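Local coordinates for transcriptional regulator, SorC family (Enterococcus faecalis, PDB 2O0M), which probably regulates transcription as a DNA-binding member of the SorC family whose effector domain is thought to bind a sugar ligand, at residues A[134-140]-A[301-305]. Sequence-based numbering, arbitrary orientation.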
# COMPACT_ATOMS: atom_id res chain seq x y z
N THR A 134 -3.59 -13.01 7.66
CA THR A 134 -2.18 -12.67 7.71
C THR A 134 -1.89 -11.73 8.89
O THR A 134 -0.98 -11.98 9.67
CB THR A 134 -1.74 -12.03 6.39
OG1 THR A 134 -1.85 -13.00 5.33
CG2 THR A 134 -0.32 -11.51 6.46
N LEU A 135 -2.66 -10.66 9.02
CA LEU A 135 -2.49 -9.75 10.16
C LEU A 135 -2.88 -10.40 11.49
O LEU A 135 -2.29 -10.08 12.51
CB LEU A 135 -3.28 -8.45 9.95
CG LEU A 135 -2.84 -7.61 8.73
CD1 LEU A 135 -3.64 -6.35 8.70
CD2 LEU A 135 -1.35 -7.29 8.73
N ASN A 136 -3.84 -11.32 11.49
CA ASN A 136 -4.18 -12.01 12.73
C ASN A 136 -2.99 -12.81 13.24
O ASN A 136 -2.70 -12.83 14.44
CB ASN A 136 -5.36 -12.94 12.50
CG ASN A 136 -5.77 -13.67 13.76
OD1 ASN A 136 -5.82 -13.09 14.84
ND2 ASN A 136 -6.04 -14.97 13.64
N LEU A 137 -2.30 -13.46 12.31
CA LEU A 137 -1.08 -14.22 12.63
C LEU A 137 0.08 -13.31 13.03
O LEU A 137 0.79 -13.59 14.00
CB LEU A 137 -0.66 -15.07 11.43
CG LEU A 137 0.72 -15.75 11.48
CD1 LEU A 137 0.69 -16.90 12.47
CD2 LEU A 137 1.16 -16.26 10.11
N LEU A 138 0.29 -12.24 12.27
CA LEU A 138 1.49 -11.40 12.40
C LEU A 138 1.42 -10.40 13.57
O LEU A 138 2.40 -10.23 14.29
CB LEU A 138 1.77 -10.62 11.10
CG LEU A 138 2.31 -11.37 9.87
CD1 LEU A 138 2.55 -10.42 8.72
CD2 LEU A 138 3.60 -12.15 10.18
N LEU A 139 0.28 -9.74 13.75
CA LEU A 139 0.20 -8.63 14.71
C LEU A 139 0.17 -9.15 16.16
O LEU A 139 -0.71 -9.92 16.54
CB LEU A 139 -1.02 -7.76 14.44
CG LEU A 139 -1.02 -7.02 13.09
CD1 LEU A 139 -2.33 -6.25 13.00
CD2 LEU A 139 0.17 -6.07 12.95
N PRO A 140 1.16 -8.73 16.97
CA PRO A 140 1.16 -9.14 18.38
C PRO A 140 0.14 -8.42 19.24
O PRO A 140 -0.46 -7.42 18.84
CB PRO A 140 2.56 -8.74 18.87
CG PRO A 140 3.32 -8.38 17.68
CD PRO A 140 2.34 -7.92 16.66
N PRO A 301 8.50 -4.31 11.01
CA PRO A 301 8.45 -5.78 11.02
C PRO A 301 7.45 -6.39 10.05
O PRO A 301 7.76 -7.40 9.43
CB PRO A 301 8.08 -6.14 12.47
CG PRO A 301 7.70 -4.90 13.13
CD PRO A 301 8.20 -3.73 12.33
N TYR A 302 6.28 -5.77 9.90
CA TYR A 302 5.17 -6.40 9.18
C TYR A 302 4.82 -5.54 7.97
O TYR A 302 4.22 -4.48 8.09
CB TYR A 302 3.98 -6.62 10.12
CG TYR A 302 4.41 -7.29 11.40
CD1 TYR A 302 5.04 -8.53 11.38
CD2 TYR A 302 4.29 -6.64 12.62
CE1 TYR A 302 5.47 -9.14 12.56
CE2 TYR A 302 4.71 -7.25 13.81
CZ TYR A 302 5.32 -8.49 13.76
OH TYR A 302 5.75 -9.09 14.94
N VAL A 303 5.24 -6.00 6.80
CA VAL A 303 5.09 -5.26 5.56
C VAL A 303 4.35 -6.16 4.60
O VAL A 303 4.83 -7.24 4.30
CB VAL A 303 6.45 -4.83 4.98
CG1 VAL A 303 6.24 -4.05 3.69
CG2 VAL A 303 7.21 -3.98 5.98
N VAL A 304 3.19 -5.70 4.12
CA VAL A 304 2.36 -6.53 3.27
C VAL A 304 2.01 -5.74 2.02
O VAL A 304 1.38 -4.68 2.12
CB VAL A 304 1.07 -6.97 3.99
CG1 VAL A 304 0.28 -7.93 3.11
CG2 VAL A 304 1.39 -7.63 5.33
N ALA A 305 2.43 -6.27 0.87
CA ALA A 305 2.06 -5.73 -0.44
C ALA A 305 0.92 -6.60 -1.00
O ALA A 305 0.98 -7.83 -0.96
CB ALA A 305 3.23 -5.78 -1.37
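Tyr302 sets its ring against the C-terminal end of helix 122-138, where Leu138, Leu139 and Pro140 gather round it. With CG beside its own backbone N (chi1 -50°), the ring is sent toward Leu138 O and Pro140. The carbonyl O of Leu138 sits over one face of the ring, offset toward its rim, 3.4 Å from CZ of Tyr302. Pro301 CB lies over the centre of the opposite face, so the ring is sandwiched between a carbonyl and a proline. The side chains of Leu138 and Tyr302 lie alongside, pointing opposite ways, and Leu138 CB comes within 3.9 Å of Tyr302 CD1. Leu139, the first residue to leave helical geometry, starts its side chain away from the strand but brings CD2 back obliquely to 4.2 Å from Tyr302 CD2. A broad aromatic ring suits this place because it spans both leucines and still reaches the proline beyond them.

The phenol end is just as close but faces solvent: exposed Pro140 offers its rigid ring at the margin, its CD approaching obliquely to 3.8 Å from Tyr302 CE2 and its CG near the hydroxyl. The looser spacing is at the buried end. There the branched Val304 meets methyl groups of Thr134 and Leu135, its CG2 lying 4.4 Å from Leu135 CD2. Thr134 presents CG2 to this apolar patch while its OG1 is satisfied by Val130 O, one turn back in the helix. No hydrogen bond joins the two segments.

The axes of helical residues 134-138 and strand residues 302-305 run nearly antiparallel (168°) and come within 10.4 Å of each other, as where a helix covers a parallel sheet in a Rossmann-like α/β domain. Strand 302-306 lies between parallel strands 238-245 and 328-332; Cys238 on the former touches Leu135, Leu139 and Tyr302, while Trp328 on the latter meets Thr134 and Leu138.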